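Catalase (Corynebacterium glutamicum, PDB 4B7H) catalyses the breakdown of hydrogen peroxide to water and oxygen at a haem iron, which nitric oxide can block, and also binds NADPH. Local coordinates at residues Y286-N289 and T294-W297; F280-N285 and K300-I305; F148-M153 and A442-H447; Q189-M194 and I454-L459. All blocks are in the same frame, centred on the assembly; numbering follows the deposited sequence.

Contacts 1 to 4 lie on one side of the chain. Contact 1 is the middle one, its centre about 10 Å from that of contact 2, 12 Å from contact 3 and 14 Å from contact 4. It meets contact 2 through the rings of Tyr-286 and Tyr-302 and a probable hydrogen bond, Tyr-286 OH to Asp-301 OD2 (2.8 Å). Tyr-286 O and His-447 ND1, 2.7 Å apart, probably bond it to contact 3. Thr-296 N and Gln-455 OE1, 2.8 Å apart, join it to contact 4. Contacts 1 and 4 both touch NADPH. Contact 3 packs on contact 4, where Phe-148 CE1 is 3.5 Å from Gln-189 CG, and its Gly-152 touches haem.

Contact 1: Y286-N289 and T294-W297; sequences YRWN and TKTW. With NDP (NADPH dihydro-nicotinamide-adenine-dinucleotide phosphate), chain H.
Trp-288 and Lys-295 mark the closest backbone approach, with CA atoms 6.8 Å apart. Neither 286-289 nor 294-297 is a regular helix or strand. No direct hydrogen bond joins them. A water bridges the backbones instead, 2.8 Å from Asn-289 O and 2.8 Å from Lys-295 O.

The Lys-295 chain crosses the Trp-288 indole at about a right angle. Its CD lies 3.8 Å from Trp-288 CD1, and the approach to the ring is oblique. The lysine chain bends at chi2 (-68°) and again at chi4. This lays the methylenes by the indole and leads the ammonium away, where NZ pairs with Asp-292 and bonds weakly to Thr-294 OG1. Arg-287 puts its guanidinium over one face of Trp-288, with Trp-288 CH2 3.3 Å above the centre of the guanidinium plane. Arg-287 NE in turn forms a salt bridge with Asp-449.

Tyr-286 reaches Trp-297 with its ring tilted by 73° to the indole. CE2 of Tyr-286 is 4.3 Å from CD1 of Trp-297. The Tyr-286 hydroxyl is bonded to Asp-301.

The far side of 294-297 lines the NADPH pocket. Trp-297 O accepts a nearly straight bond from N7N of the nicotinamide amide, at 2.9 Å. Thr-296 CB packs on the same amide, 3.7 Å from N7N.

The whole pair lies in the connection between strands 270-279 and 305-314. Trp-288 rests on Ile-454, Gln-455 and Ile-458 of helix 454-463, while Tyr-286 and Trp-297 both touch Met-278 of strand 270-279.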
# COMPACT_ATOMS: atom_id res chain seq x y z
N TYR A 286 -30.28 37.56 5.38
CA TYR A 286 -31.18 36.45 5.67
C TYR A 286 -31.24 36.23 7.19
O TYR A 286 -30.26 36.48 7.90
CB TYR A 286 -30.76 35.16 4.94
CG TYR A 286 -31.85 34.10 5.00
CD1 TYR A 286 -33.15 34.41 4.64
CD2 TYR A 286 -31.57 32.80 5.41
CE1 TYR A 286 -34.16 33.46 4.70
CE2 TYR A 286 -32.57 31.84 5.47
CZ TYR A 286 -33.86 32.18 5.11
OH TYR A 286 -34.86 31.24 5.16
N ARG A 287 -32.40 35.80 7.68
CA ARG A 287 -32.60 35.62 9.12
C ARG A 287 -31.64 34.59 9.73
O ARG A 287 -31.33 34.65 10.92
CB ARG A 287 -34.06 35.28 9.44
CG ARG A 287 -34.52 33.95 8.84
CD ARG A 287 -36.00 33.67 9.10
NE ARG A 287 -36.28 33.44 10.51
CZ ARG A 287 -37.34 32.78 10.96
NH1 ARG A 287 -38.23 32.29 10.10
NH2 ARG A 287 -37.53 32.62 12.27
N TRP A 288 -31.20 33.64 8.90
CA TRP A 288 -30.19 32.66 9.29
C TRP A 288 -28.93 32.82 8.45
O TRP A 288 -28.99 33.29 7.31
CB TRP A 288 -30.73 31.23 9.14
CG TRP A 288 -31.73 30.89 10.20
CD1 TRP A 288 -31.51 30.84 11.54
CD2 TRP A 288 -33.12 30.56 10.00
NE1 TRP A 288 -32.67 30.50 12.20
CE2 TRP A 288 -33.67 30.32 11.28
CE3 TRP A 288 -33.93 30.44 8.88
CZ2 TRP A 288 -35.01 29.96 11.45
CZ3 TRP A 288 -35.26 30.08 9.05
CH2 TRP A 288 -35.79 29.85 10.33
N ASN A 289 -27.78 32.42 8.99
CA ASN A 289 -26.56 32.43 8.19
C ASN A 289 -26.74 31.44 7.04
O ASN A 289 -27.01 30.26 7.27
CB ASN A 289 -25.36 32.04 9.05
CG ASN A 289 -24.04 32.17 8.29
OD1 ASN A 289 -23.85 31.56 7.23
ND2 ASN A 289 -23.12 32.95 8.83
N THR A 294 -25.87 23.66 9.36
CA THR A 294 -26.90 23.32 10.34
C THR A 294 -28.17 24.15 10.19
O THR A 294 -29.14 23.95 10.93
CB THR A 294 -26.37 23.44 11.81
OG1 THR A 294 -26.18 24.82 12.14
CG2 THR A 294 -25.07 22.67 11.99
N LYS A 295 -28.17 25.09 9.24
CA LYS A 295 -29.34 25.93 8.97
C LYS A 295 -29.89 25.65 7.58
O LYS A 295 -29.20 25.84 6.57
CB LYS A 295 -28.97 27.42 9.05
CG LYS A 295 -28.32 27.84 10.36
CD LYS A 295 -29.31 27.76 11.51
CE LYS A 295 -28.69 28.32 12.78
NZ LYS A 295 -27.59 27.46 13.27
N THR A 296 -31.14 25.21 7.51
CA THR A 296 -31.83 25.12 6.22
C THR A 296 -32.36 26.49 5.81
O THR A 296 -32.57 27.37 6.66
CB THR A 296 -32.99 24.11 6.27
OG1 THR A 296 -33.82 24.38 7.41
CG2 THR A 296 -32.45 22.70 6.37
N TRP A 297 -32.55 26.68 4.50
CA TRP A 297 -33.26 27.86 4.01
C TRP A 297 -34.74 27.52 3.98
O TRP A 297 -35.13 26.52 3.37
CB TRP A 297 -32.85 28.19 2.57
CG TRP A 297 -31.43 28.60 2.33
CD1 TRP A 297 -30.46 28.88 3.25
CD2 TRP A 297 -30.82 28.76 1.04
NE1 TRP A 297 -29.27 29.20 2.61
CE2 TRP A 297 -29.48 29.15 1.25
CE3 TRP A 297 -31.28 28.62 -0.28
CZ2 TRP A 297 -28.60 29.39 0.19
CZ3 TRP A 297 -30.40 28.86 -1.33
CH2 TRP A 297 -29.08 29.23 -1.08
PA NDP H . -41.88 23.96 5.13
O1A NDP H . -43.22 23.67 5.70
O2A NDP H . -41.94 24.73 3.86
O5B NDP H . -41.13 22.56 4.89
C5B NDP H . -41.10 21.58 5.90
C4B NDP H . -40.26 20.43 5.37
O4B NDP H . -40.16 19.43 6.37
C3B NDP H . -40.90 19.81 4.13
O3B NDP H . -39.91 19.55 3.15
C2B NDP H . -41.50 18.53 4.68
O2B NDP H . -41.70 17.49 3.74
C1B NDP H . -40.48 18.20 5.76
N9A NDP H . -40.93 17.14 6.69
C8A NDP H . -42.20 16.66 6.85
N7A NDP H . -42.18 15.67 7.78
C5A NDP H . -40.91 15.51 8.21
C6A NDP H . -40.33 14.65 9.14
N6A NDP H . -40.98 13.57 9.54
N1A NDP H . -38.98 14.74 9.38
C2A NDP H . -38.20 15.65 8.70
N3A NDP H . -38.78 16.50 7.77
C4A NDP H . -40.11 16.43 7.53
O3 NDP H . -41.01 24.72 6.26
PN NDP H . -39.48 25.22 6.09
O1N NDP H . -38.97 24.90 4.72
O2N NDP H . -39.44 26.61 6.60
O5D NDP H . -38.67 24.31 7.14
C5D NDP H . -39.23 24.04 8.41
C4D NDP H . -38.46 22.90 9.06
O4D NDP H . -38.61 21.74 8.27
C3D NDP H . -36.97 23.20 9.12
O3D NDP H . -36.62 23.82 10.35
C2D NDP H . -36.34 21.83 8.94
O2D NDP H . -36.13 21.24 10.19
C1D NDP H . -37.40 21.00 8.21
N1N NDP H . -37.02 20.74 6.81
C2N NDP H . -36.59 21.78 6.04
C3N NDP H . -36.22 21.61 4.71
C7N NDP H . -35.74 22.81 3.96
O7N NDP H . -34.82 22.63 2.92
N7N NDP H . -36.16 24.03 4.30
C4N NDP H . -36.28 20.27 4.02
C5N NDP H . -36.77 19.20 4.95
C6N NDP H . -37.11 19.48 6.28
P2B NDP H . -43.13 17.30 3.02
O1X NDP H . -44.18 17.16 4.10
O2X NDP H . -43.38 18.51 2.15
O3X NDP H . -43.03 16.04 2.18
O HOH W 1 -28.37 28.36 5.66

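Contact 2: F280-N285 and K300-I305; sequences FEDAEN and KDYPLI
Tyr-302 and Asp-282 make a single polar bridge across the base of a long strand connection. The strands it joins, 270-279 and 305-314, are antiparallel neighbours in the catalase beta-barrel. The hydroxyl OH of Tyr-302 donates to OD2 of Asp-282 at 2.7 Å. The oxygen is met on its anti side, 16° out of the carboxylate plane. OD2 lies at the edge of the phenol ring, in its plane. The carboxylate and the ring are turned 58° from each other. Tyr-302 CG is anti to the carbonyl carbon (chi1 -63°), which points the ring across the gap between the two segments. The backbones stay well apart, with the CA atoms of Asp-282 and Asp-301 10.8 Å from each other.

The Tyr-302 ring packs on Met-278 and Pro-279, at the end of strand 270-279. Tyr-302 O accepts a hydrogen bond from Gln-276 NE2 of that strand. In 280-285, Ala-283 sits on Trp-225, Pro-290 and Phe-291, and the Phe-280 ring meets that of Trp-225. Residues 280-284 have helical backbone angles but lack regular helical bonding. Asn-285 N is 3.4 Å from Asp-282 O, a weak bond.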
# COMPACT_ATOMS: atom_id res chain seq x y z
N PHE A 280 -27.49 36.66 -4.73
CA PHE A 280 -26.23 36.94 -4.05
C PHE A 280 -26.41 38.04 -3.00
O PHE A 280 -25.89 37.94 -1.88
CB PHE A 280 -25.18 37.35 -5.09
CG PHE A 280 -23.77 37.42 -4.56
CD1 PHE A 280 -22.96 36.29 -4.53
CD2 PHE A 280 -23.24 38.63 -4.13
CE1 PHE A 280 -21.66 36.36 -4.06
CE2 PHE A 280 -21.94 38.70 -3.66
CZ PHE A 280 -21.15 37.56 -3.62
N GLU A 281 -27.18 39.07 -3.34
CA GLU A 281 -27.37 40.21 -2.44
C GLU A 281 -28.31 39.94 -1.26
O GLU A 281 -28.38 40.75 -0.33
CB GLU A 281 -27.82 41.45 -3.23
CG GLU A 281 -29.20 41.34 -3.83
CD GLU A 281 -29.22 40.75 -5.23
OE1 GLU A 281 -28.30 39.96 -5.57
OE2 GLU A 281 -30.16 41.07 -5.99
N ASP A 282 -29.03 38.82 -1.30
CA ASP A 282 -29.92 38.42 -0.20
C ASP A 282 -29.16 37.83 0.99
O ASP A 282 -29.68 37.80 2.11
CB ASP A 282 -30.91 37.34 -0.67
CG ASP A 282 -32.14 37.91 -1.36
OD1 ASP A 282 -32.08 39.06 -1.87
OD2 ASP A 282 -33.16 37.19 -1.42
N ALA A 283 -27.96 37.33 0.73
CA ALA A 283 -27.24 36.53 1.73
C ALA A 283 -26.97 37.21 3.08
O ALA A 283 -27.20 36.62 4.13
CB ALA A 283 -25.93 35.99 1.14
N GLU A 284 -26.51 38.46 3.06
CA GLU A 284 -26.11 39.13 4.30
C GLU A 284 -27.27 39.38 5.27
O GLU A 284 -27.08 39.37 6.48
CB GLU A 284 -25.38 40.45 3.99
CG GLU A 284 -26.15 41.42 3.10
CD GLU A 284 -25.31 42.61 2.66
OE1 GLU A 284 -25.15 43.56 3.45
OE2 GLU A 284 -24.80 42.59 1.52
N ASN A 285 -28.46 39.58 4.73
CA ASN A 285 -29.61 39.92 5.56
C ASN A 285 -30.60 38.78 5.82
O ASN A 285 -31.65 39.00 6.43
CB ASN A 285 -30.35 41.14 5.00
CG ASN A 285 -29.50 42.40 5.01
OD1 ASN A 285 -28.76 42.65 5.96
ND2 ASN A 285 -29.61 43.19 3.96
N LYS A 300 -40.49 28.63 2.52
CA LYS A 300 -41.42 29.76 2.44
C LYS A 300 -40.69 31.00 1.92
O LYS A 300 -41.30 31.86 1.29
CB LYS A 300 -42.04 30.04 3.80
CG LYS A 300 -42.64 28.82 4.46
CD LYS A 300 -43.46 29.20 5.69
CE LYS A 300 -43.58 28.03 6.66
NZ LYS A 300 -44.61 28.29 7.70
N ASP A 301 -39.40 31.08 2.20
CA ASP A 301 -38.59 32.20 1.72
C ASP A 301 -38.03 31.90 0.33
O ASP A 301 -37.96 32.79 -0.52
CB ASP A 301 -37.45 32.49 2.70
CG ASP A 301 -37.96 32.88 4.08
OD1 ASP A 301 -38.95 33.64 4.17
OD2 ASP A 301 -37.35 32.44 5.08
N TYR A 302 -37.64 30.65 0.11
CA TYR A 302 -37.02 30.22 -1.14
C TYR A 302 -37.66 28.92 -1.60
O TYR A 302 -37.20 27.84 -1.24
CB TYR A 302 -35.50 30.09 -0.96
CG TYR A 302 -34.90 31.43 -0.62
CD1 TYR A 302 -34.69 32.38 -1.61
CD2 TYR A 302 -34.60 31.77 0.69
CE1 TYR A 302 -34.17 33.63 -1.31
CE2 TYR A 302 -34.09 33.02 1.01
CZ TYR A 302 -33.88 33.94 -0.00
OH TYR A 302 -33.37 35.18 0.31
N PRO A 303 -38.76 29.03 -2.36
CA PRO A 303 -39.48 27.82 -2.81
C PRO A 303 -38.64 26.98 -3.76
O PRO A 303 -37.66 27.47 -4.32
CB PRO A 303 -40.70 28.39 -3.55
CG PRO A 303 -40.85 29.78 -3.05
CD PRO A 303 -39.46 30.26 -2.77
N LEU A 304 -39.02 25.73 -3.95
CA LEU A 304 -38.30 24.88 -4.88
C LEU A 304 -38.60 25.27 -6.33
O LEU A 304 -39.76 25.47 -6.70
CB LEU A 304 -38.63 23.41 -4.63
CG LEU A 304 -38.38 22.92 -3.20
CD1 LEU A 304 -38.63 21.42 -3.08
CD2 LEU A 304 -36.97 23.28 -2.68
N ILE A 305 -37.54 25.41 -7.12
CA ILE A 305 -37.64 25.74 -8.54
C ILE A 305 -37.25 24.51 -9.35
O ILE A 305 -36.18 23.94 -9.14
CB ILE A 305 -36.70 26.91 -8.92
CG1 ILE A 305 -37.23 28.25 -8.40
CG2 ILE A 305 -36.57 27.04 -10.42
CD1 ILE A 305 -36.94 28.52 -6.99

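Contact 3: F148-M153 and A442-H447; sequences FLRDGM and AAYVKH
This is a side-chain to backbone contact between two loops far apart in sequence, with Tyr-444 placed against Arg-150. The first loop runs from strand 135-142 to helix 155-162. The second leads from strand 439-441 toward helix 454-463.

Tyr-444 OH donates to Arg-150 O at 2.6 Å. The hydroxyl lies in the carbonyl plane, on a lone pair, at a C=O...O angle of 144°. The same hydroxyl is also bonded to Arg-343 N, so two backbone groups grip it, and Arg-343 makes a cation-pi contact with the Tyr-444 ring as well.

Arg-150 adds aliphatic packing. Its CG lies 3.9 Å from Tyr-444 CE1, and its CD is 3.9 Å from Tyr-444 CD1. CG sits between the backbone N and the carbonyl carbon (chi1 63°), which brings CB, CG and CD against the CD1-CE1 side of the tyrosine ring, which the chain crosses at a slant. The guanidinium turns beyond it, with its plane 76° from the ring. Arg-150 NH2 hydrogen-bonds Thr-294 OG1 and forms a salt bridge with Asp-452; NE forms another with Asp-292.

In the catalase fold, this places the approach to the C-terminal helices against the haem-bearing part of the chain. Gly-152 touches the haem. Just before it, Asp-151 forms an Asx turn: its OD1 accepts from Met-153 N at 3.1 Å.

Two other subunits of the tetramer reach the same loops, with Asp-151 OD1 bonded to Ser-36 OG of the second subunit and Ala-443 N to Ser-421 OG of the third subunit.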
# COMPACT_ATOMS: atom_id res chain seq x y z
N PHE A 148 -24.91 17.52 11.11
CA PHE A 148 -24.67 17.61 12.55
C PHE A 148 -23.72 18.73 12.98
O PHE A 148 -23.68 19.06 14.17
CB PHE A 148 -24.05 16.30 13.06
CG PHE A 148 -24.87 15.06 12.79
CD1 PHE A 148 -25.80 14.62 13.73
CD2 PHE A 148 -24.67 14.31 11.63
CE1 PHE A 148 -26.54 13.45 13.50
CE2 PHE A 148 -25.40 13.15 11.40
CZ PHE A 148 -26.33 12.72 12.34
N LEU A 149 -22.93 19.26 12.05
CA LEU A 149 -21.82 20.14 12.42
C LEU A 149 -21.66 21.27 11.42
O LEU A 149 -22.16 21.18 10.30
CB LEU A 149 -20.51 19.36 12.48
CG LEU A 149 -20.41 18.15 13.41
CD1 LEU A 149 -19.17 17.34 13.05
CD2 LEU A 149 -20.38 18.58 14.88
N ARG A 150 -20.95 22.32 11.83
CA ARG A 150 -20.66 23.44 10.93
C ARG A 150 -19.17 23.70 10.76
O ARG A 150 -18.76 24.73 10.20
CB ARG A 150 -21.39 24.72 11.39
CG ARG A 150 -20.98 25.26 12.76
CD ARG A 150 -21.81 26.48 13.15
NE ARG A 150 -23.22 26.14 13.38
CZ ARG A 150 -23.80 26.02 14.58
NH1 ARG A 150 -23.12 26.23 15.70
NH2 ARG A 150 -25.09 25.70 14.64
N ASP A 151 -18.34 22.77 11.22
CA ASP A 151 -16.91 22.93 11.02
C ASP A 151 -16.26 21.56 10.86
O ASP A 151 -16.46 20.67 11.69
CB ASP A 151 -16.30 23.69 12.20
CG ASP A 151 -14.97 24.34 11.87
OD1 ASP A 151 -14.11 23.63 11.32
OD2 ASP A 151 -14.79 25.55 12.16
N GLY A 152 -15.49 21.40 9.79
CA GLY A 152 -14.85 20.13 9.49
C GLY A 152 -13.88 19.66 10.55
O GLY A 152 -13.59 18.47 10.65
N MET A 153 -13.36 20.59 11.35
CA MET A 153 -12.47 20.24 12.45
C MET A 153 -13.13 19.21 13.38
O MET A 153 -12.44 18.39 13.99
CB MET A 153 -12.08 21.49 13.24
CG MET A 153 -11.08 21.22 14.37
SD MET A 153 -9.50 20.58 13.79
CE MET A 153 -8.69 22.12 13.33
N ALA A 442 -12.81 31.78 14.17
CA ALA A 442 -13.91 32.66 14.52
C ALA A 442 -15.26 31.98 14.36
O ALA A 442 -15.39 31.01 13.61
CB ALA A 442 -13.87 33.90 13.64
N ALA A 443 -16.27 32.50 15.05
CA ALA A 443 -17.65 32.08 14.81
C ALA A 443 -18.07 32.46 13.39
O ALA A 443 -17.47 33.34 12.77
CB ALA A 443 -18.57 32.73 15.82
N TYR A 444 -19.09 31.79 12.86
CA TYR A 444 -19.76 32.27 11.65
C TYR A 444 -20.35 33.65 11.93
O TYR A 444 -20.67 33.98 13.09
CB TYR A 444 -20.89 31.33 11.23
CG TYR A 444 -20.47 30.07 10.51
CD1 TYR A 444 -19.72 29.09 11.14
CD2 TYR A 444 -20.86 29.84 9.19
CE1 TYR A 444 -19.34 27.92 10.48
CE2 TYR A 444 -20.49 28.68 8.52
CZ TYR A 444 -19.73 27.73 9.17
OH TYR A 444 -19.37 26.57 8.50
N VAL A 445 -20.51 34.46 10.89
CA VAL A 445 -21.21 35.73 11.03
C VAL A 445 -22.59 35.46 11.64
O VAL A 445 -23.30 34.54 11.21
CB VAL A 445 -21.33 36.47 9.68
CG1 VAL A 445 -22.18 37.73 9.81
CG2 VAL A 445 -19.95 36.81 9.16
N LYS A 446 -22.95 36.23 12.67
CA LYS A 446 -24.16 35.94 13.43
C LYS A 446 -25.36 36.65 12.82
O LYS A 446 -25.43 37.88 12.81
CB LYS A 446 -24.00 36.34 14.90
CG LYS A 446 -25.13 35.85 15.81
CD LYS A 446 -24.77 36.05 17.27
CE LYS A 446 -25.83 35.48 18.20
NZ LYS A 446 -27.04 36.33 18.27
N HIS A 447 -26.29 35.86 12.31
CA HIS A 447 -27.54 36.40 11.79
C HIS A 447 -28.61 36.39 12.89
O HIS A 447 -28.46 35.74 13.92
CB HIS A 447 -28.00 35.62 10.55
CG HIS A 447 -27.12 35.82 9.36
ND1 HIS A 447 -27.61 36.15 8.12
CD2 HIS A 447 -25.77 35.73 9.22
CE1 HIS A 447 -26.61 36.27 7.26
NE2 HIS A 447 -25.48 36.02 7.90

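Contact 4: Q189-M194 and I454-L459. With NDP (NADPH dihydro-nicotinamide-adenine-dinucleotide phosphate), chain H.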
# COMPACT_ATOMS: atom_id res chain seq x y z
N GLN A 189 -29.88 18.23 13.13
CA GLN A 189 -29.81 16.95 12.45
C GLN A 189 -30.21 15.78 13.34
O GLN A 189 -30.81 14.81 12.86
CB GLN A 189 -28.44 16.71 11.83
CG GLN A 189 -28.31 15.34 11.18
CD GLN A 189 -29.34 15.11 10.09
OE1 GLN A 189 -29.80 16.05 9.44
NE2 GLN A 189 -29.68 13.84 9.85
N VAL A 190 -29.91 15.85 14.63
CA VAL A 190 -30.31 14.76 15.52
C VAL A 190 -31.84 14.67 15.60
O VAL A 190 -32.40 13.57 15.62
CB VAL A 190 -29.65 14.85 16.91
CG1 VAL A 190 -30.18 13.77 17.82
CG2 VAL A 190 -28.14 14.73 16.77
N THR A 191 -32.52 15.81 15.58
CA THR A 191 -33.99 15.81 15.58
C THR A 191 -34.52 15.15 14.30
O THR A 191 -35.46 14.35 14.34
CB THR A 191 -34.53 17.23 15.74
OG1 THR A 191 -34.03 17.79 16.96
CG2 THR A 191 -36.05 17.24 15.77
N TYR A 192 -33.90 15.46 13.16
CA TYR A 192 -34.26 14.84 11.89
C TYR A 192 -33.99 13.33 11.92
O TYR A 192 -34.83 12.52 11.50
CB TYR A 192 -33.48 15.52 10.78
CG TYR A 192 -33.87 15.23 9.35
CD1 TYR A 192 -33.41 14.09 8.70
CD2 TYR A 192 -34.64 16.14 8.62
CE1 TYR A 192 -33.75 13.83 7.37
CE2 TYR A 192 -34.97 15.89 7.29
CZ TYR A 192 -34.52 14.74 6.67
OH TYR A 192 -34.85 14.51 5.35
N LEU A 193 -32.81 12.96 12.42
CA LEU A 193 -32.37 11.56 12.49
C LEU A 193 -33.27 10.71 13.39
O LEU A 193 -33.54 9.53 13.10
CB LEU A 193 -30.93 11.50 13.01
CG LEU A 193 -30.37 10.12 13.35
CD1 LEU A 193 -30.21 9.24 12.11
CD2 LEU A 193 -29.05 10.25 14.12
N MET A 194 -33.71 11.29 14.51
CA MET A 194 -34.45 10.53 15.50
C MET A 194 -35.94 10.41 15.14
O MET A 194 -36.68 9.68 15.80
CB MET A 194 -34.27 11.15 16.88
CG MET A 194 -32.86 10.96 17.44
SD MET A 194 -32.55 9.25 17.88
CE MET A 194 -30.76 9.20 17.80
N ILE A 454 -33.30 26.58 17.36
CA ILE A 454 -34.55 27.12 16.83
C ILE A 454 -35.11 26.30 15.67
O ILE A 454 -36.31 26.02 15.62
CB ILE A 454 -34.46 28.63 16.46
CG1 ILE A 454 -35.86 29.19 16.20
CG2 ILE A 454 -33.53 28.87 15.27
CD1 ILE A 454 -36.82 28.99 17.35
N GLN A 455 -34.25 25.87 14.75
CA GLN A 455 -34.75 25.13 13.59
C GLN A 455 -35.36 23.76 13.91
O GLN A 455 -36.43 23.44 13.41
CB GLN A 455 -33.71 25.08 12.46
CG GLN A 455 -33.50 26.44 11.79
CD GLN A 455 -32.89 26.32 10.41
OE1 GLN A 455 -32.26 25.32 10.10
NE2 GLN A 455 -33.08 27.33 9.58
N PRO A 456 -34.69 22.94 14.76
CA PRO A 456 -35.41 21.70 15.12
C PRO A 456 -36.65 21.99 15.96
O PRO A 456 -37.60 21.21 15.92
CB PRO A 456 -34.37 20.91 15.94
CG PRO A 456 -33.35 21.93 16.37
CD PRO A 456 -33.30 22.92 15.24
N GLY A 457 -36.64 23.09 16.72
CA GLY A 457 -37.82 23.51 17.47
C GLY A 457 -38.98 23.83 16.55
O GLY A 457 -40.12 23.44 16.80
N ILE A 458 -38.68 24.54 15.46
CA ILE A 458 -39.66 24.85 14.41
C ILE A 458 -40.19 23.58 13.74
O ILE A 458 -41.40 23.44 13.51
CB ILE A 458 -39.05 25.81 13.36
CG1 ILE A 458 -38.87 27.21 13.96
CG2 ILE A 458 -39.94 25.90 12.13
CD1 ILE A 458 -38.10 28.18 13.07
N LEU A 459 -39.29 22.64 13.43
CA LEU A 459 -39.71 21.36 12.88
C LEU A 459 -40.72 20.69 13.82
O LEU A 459 -41.79 20.26 13.39
CB LEU A 459 -38.50 20.45 12.65
CG LEU A 459 -38.71 18.99 12.21
CD1 LEU A 459 -39.46 18.89 10.88
CD2 LEU A 459 -37.37 18.25 12.12
PA NDP H . -41.88 23.96 5.13
O1A NDP H . -43.22 23.67 5.70
O2A NDP H . -41.94 24.73 3.86
O5B NDP H . -41.13 22.56 4.89
C5B NDP H . -41.10 21.58 5.90
C4B NDP H . -40.26 20.43 5.37
O4B NDP H . -40.16 19.43 6.37
C3B NDP H . -40.90 19.81 4.13
O3B NDP H . -39.91 19.55 3.15
C2B NDP H . -41.50 18.53 4.68
O2B NDP H . -41.70 17.49 3.74
C1B NDP H . -40.48 18.20 5.76
N9A NDP H . -40.93 17.14 6.69
C8A NDP H . -42.20 16.66 6.85
N7A NDP H . -42.18 15.67 7.78
C5A NDP H . -40.91 15.51 8.21
C6A NDP H . -40.33 14.65 9.14
N6A NDP H . -40.98 13.57 9.54
N1A NDP H . -38.98 14.74 9.38
C2A NDP H . -38.20 15.65 8.70
N3A NDP H . -38.78 16.50 7.77
C4A NDP H . -40.11 16.43 7.53
O3 NDP H . -41.01 24.72 6.26
PN NDP H . -39.48 25.22 6.09
O1N NDP H . -38.97 24.90 4.72
O2N NDP H . -39.44 26.61 6.60
O5D NDP H . -38.67 24.31 7.14
C5D NDP H . -39.23 24.04 8.41
C4D NDP H . -38.46 22.90 9.06
O4D NDP H . -38.61 21.74 8.27
C3D NDP H . -36.97 23.20 9.12
O3D NDP H . -36.62 23.82 10.35
C2D NDP H . -36.34 21.83 8.94
O2D NDP H . -36.13 21.24 10.19
C1D NDP H . -37.40 21.00 8.21
N1N NDP H . -37.02 20.74 6.81
C2N NDP H . -36.59 21.78 6.04
C3N NDP H . -36.22 21.61 4.71
C7N NDP H . -35.74 22.81 3.96
O7N NDP H . -34.82 22.63 2.92
N7N NDP H . -36.16 24.03 4.30
C4N NDP H . -36.28 20.27 4.02
C5N NDP H . -36.77 19.20 4.95
C6N NDP H . -37.11 19.48 6.28
P2B NDP H . -43.13 17.30 3.02
O1X NDP H . -44.18 17.16 4.10
O2X NDP H . -43.38 18.51 2.15
O3X NDP H . -43.03 16.04 2.18
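Thr-191 meets Pro-456 and Leu-459 where helix 187-194 passes helix 454-463. The packing is close: Thr-191 and Pro-456 have their CA atoms 6.1 Å apart. Thr-191 crosses the proline at about a right angle, with OG1 3.3 Å from Pro-456 CB. Its methyl CG2 is 4.0 Å from Leu-459 CD2, and the two side chains run antiparallel past one another. Thr-191 CG2 is anti to the backbone N, which leaves OG1 beside that N and able to bond to Ala-187 O of its own helix.

Polar contacts go to NADPH. Gln-455 O takes a weak hydrogen bond from O3D of the nicotinamide ribose, at 3.1 Å. The same carbonyl also accepts the helical bond from Leu-459 N.

Van der Waals contacts with the cofactor come from both helices. Leu-459 CB lies 3.5 Å from O2D, and its CD1 packs by the same ribose. Tyr-192 CE2 is 3.5 Å from C2A of the adenine, approached obliquely. The tyrosine hydroxyl is tied to Asn-143 O and Arg-197 NH1.

No hydrogen bond joins the two segments, so the helices meet by close packing. NADPH touches both, Tyr-192 on one and Gln-455 and Leu-459 on the other, and so lies across the joint.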